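SusD superfamily protein (Bacteroides vulgatus, PDB 3MYV) probably binds polysaccharides at the bacterial outer membrane. Local coordinates at residues 194-199 and 210-215. Sequence-based numbering, arbitrary orientation.
Sequences ALLARI and FDLADQ. With EDO (1,2-ethanediol), chain I.
L212 drives one of its methyl groups, CD2, against helix 189-202, where it lies 3.6 Å from the backbone N of A197 and 3.7 Å from CG of L196. With CG anti to the backbone N (chi1 -179°), the branch is carried toward that helix. The L196 side chain crosses that of L212 at about a right angle, meeting the same methyl through CB, CG and CD2. Leucine suits both places: L212 lays a methyl over the A197 backbone without asking for a polar partner, and L196 offers an apolar seat for that methyl. Beside this tight pair the helices meet more loosely through alanines: CB of A197 points at the other helix and lies 4.4 Å from CB of A213. Such small side chains let the segment axes approach to 8.8 Å, at 153° between their directions, so the helices run nearly antiparallel. A213 also touches V337 of helix 334-348, which packs there. L212, by contrast, is partly exposed, so the leucine side of the contact lies nearer solvent than the buried alanines.

R198 turns from this interface into the protein. Its chain, bent at chi3 (-73°), carries a buried guanidinium whose NE forms a salt bridge with E336 while NH2 donates to the carbonyl of V331. NH1 of R198 donates to O2 of a 1,2-ethanediol, probably from the crystallisation liquor, 2.7 Å away and near the guanidinium plane at its edge. Arginine suits the spot because its several N-H groups can serve separate acceptors; a leucine here would probably leave the E336 carboxylate without this counter-charge and the V331 carbonyl without this donor. Joined by a short connection, helices 189-202 and 206-223 form an antiparallel helical hairpin, consistent with the TPR-like helical scaffold of SusD proteins.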
loop_
_atom_site.group_PDB
_atom_site.type_symbol
_atom_site.label_atom_id
_atom_site.label_comp_id
_atom_site.label_asym_id
_atom_site.label_seq_id
_atom_site.Cartn_x
_atom_site.Cartn_y
_atom_site.Cartn_z
ATOM N N ALA A 194 -6.034 10.556 3.690
ATOM C CA ALA A 194 -5.673 9.278 4.293
ATOM C C ALA A 194 -4.217 8.925 3.923
ATOM O O ALA A 194 -3.429 8.506 4.779
ATOM C CB ALA A 194 -6.665 8.163 3.866
ATOM N N LEU A 195 -3.859 9.113 2.648
ATOM C CA LEU A 195 -2.512 8.806 2.178
ATOM C C LEU A 195 -1.474 9.709 2.886
ATOM O O LEU A 195 -0.411 9.237 3.319
ATOM C CB LEU A 195 -2.432 8.963 0.645
ATOM C CG LEU A 195 -1.088 8.722 -0.035
ATOM C CD1 LEU A 195 -0.514 7.356 0.288
ATOM C CD2 LEU A 195 -1.173 8.923 -1.562
ATOM N N LEU A 196 -1.800 10.991 2.994
ATOM C CA LEU A 196 -0.939 11.977 3.677
ATOM C C LEU A 196 -0.713 11.608 5.148
ATOM O O LEU A 196 0.394 11.778 5.668
ATOM C CB LEU A 196 -1.554 13.379 3.568
ATOM C CG LEU A 196 -0.748 14.546 4.158
ATOM C CD1 LEU A 196 0.664 14.547 3.571
ATOM C CD2 LEU A 196 -1.426 15.899 3.964
ATOM N N ALA A 197 -1.766 11.129 5.841
ATOM C CA ALA A 197 -1.591 10.694 7.237
ATOM C C ALA A 197 -0.603 9.532 7.281
ATOM O O ALA A 197 0.258 9.500 8.164
ATOM C CB ALA A 197 -2.907 10.306 7.880
ATOM N N ARG A 198 -0.726 8.585 6.343
ATOM C CA ARG A 198 0.239 7.464 6.269
ATOM C C ARG A 198 1.649 7.983 6.058
ATOM O O ARG A 198 2.601 7.538 6.728
ATOM C CB ARG A 198 -0.161 6.478 5.160
ATOM C CG ARG A 198 0.766 5.301 4.950
ATOM C CD ARG A 198 0.601 4.729 3.561
ATOM N NE ARG A 198 -0.664 3.997 3.424
ATOM C CZ ARG A 198 -1.071 3.415 2.304
ATOM N NH1 ARG A 198 -0.330 3.497 1.199
ATOM N NH2 ARG A 198 -2.226 2.765 2.277
ATOM N N ILE A 199 1.805 8.910 5.104
ATOM C CA ILE A 199 3.132 9.392 4.758
ATOM C C ILE A 199 3.745 10.177 5.925
ATOM O O ILE A 199 4.942 10.021 6.220
ATOM C CB ILE A 199 3.125 10.162 3.391
ATOM C CG1 ILE A 199 2.891 9.159 2.241
ATOM C CG2 ILE A 199 4.453 10.924 3.141
ATOM C CD1 ILE A 199 2.481 9.815 0.895
ATOM N N PHE A 210 -1.102 12.016 13.697
ATOM C CA PHE A 210 -2.230 11.882 14.641
ATOM C C PHE A 210 -3.301 12.925 14.341
ATOM O O PHE A 210 -4.475 12.597 14.176
ATOM C CB PHE A 210 -1.776 11.986 16.098
ATOM C CG PHE A 210 -2.912 11.943 17.056
ATOM C CD1 PHE A 210 -3.472 10.731 17.422
ATOM C CD2 PHE A 210 -3.515 13.113 17.490
ATOM C CE1 PHE A 210 -4.583 10.689 18.252
ATOM C CE2 PHE A 210 -4.639 13.072 18.301
ATOM C CZ PHE A 210 -5.160 11.861 18.687
ATOM N N ASP A 211 -2.899 14.188 14.228
ATOM C CA ASP A 211 -3.884 15.259 14.107
ATOM C C ASP A 211 -4.708 15.098 12.822
ATOM O O ASP A 211 -5.920 15.321 12.824
ATOM C CB ASP A 211 -3.218 16.626 14.104
ATOM C CG ASP A 211 -2.662 17.040 15.444
ATOM O OD1 ASP A 211 -3.019 16.450 16.470
ATOM O OD2 ASP A 211 -1.857 17.996 15.449
ATOM N N LEU A 212 -4.045 14.719 11.729
ATOM C CA LEU A 212 -4.731 14.510 10.456
ATOM C C LEU A 212 -5.629 13.286 10.520
ATOM O O LEU A 212 -6.791 13.331 10.065
ATOM C CB LEU A 212 -3.728 14.385 9.292
ATOM C CG LEU A 212 -4.345 14.183 7.890
ATOM C CD1 LEU A 212 -5.441 15.208 7.572
ATOM C CD2 LEU A 212 -3.277 14.249 6.812
ATOM N N ALA A 213 -5.109 12.187 11.064
ATOM C CA ALA A 213 -5.888 10.926 11.118
ATOM C C ALA A 213 -7.124 11.141 11.982
ATOM O O ALA A 213 -8.226 10.735 11.629
ATOM C CB ALA A 213 -5.044 9.753 11.679
ATOM N N ASP A 214 -6.930 11.822 13.102
ATOM C CA ASP A 214 -8.034 12.161 14.013
ATOM C C ASP A 214 -9.105 13.002 13.308
ATOM O O ASP A 214 -10.304 12.728 13.438
ATOM C CB ASP A 214 -7.458 12.904 15.230
ATOM C CG ASP A 214 -8.540 13.365 16.210
ATOM O OD1 ASP A 214 -9.209 12.521 16.839
ATOM O OD2 ASP A 214 -8.705 14.580 16.314
ATOM N N GLN A 215 -8.691 14.036 12.564
ATOM C CA GLN A 215 -9.671 14.933 11.959
ATOM C C GLN A 215 -10.391 14.239 10.822
ATOM O O GLN A 215 -11.580 14.490 10.591
ATOM C CB GLN A 215 -9.022 16.225 11.442
ATOM C CG GLN A 215 -10.060 17.285 11.033
ATOM C CD GLN A 215 -10.951 17.698 12.195
ATOM O OE1 GLN A 215 -10.461 18.159 13.228
ATOM N NE2 GLN A 215 -12.254 17.527 12.039
HETATM C C1 EDO I . -0.606 -0.764 -0.488
HETATM O O1 EDO I . 0.249 -1.033 0.616
HETATM C C2 EDO I . -1.291 0.596 -0.324
HETATM O O2 EDO I . -0.440 1.702 -0.779
#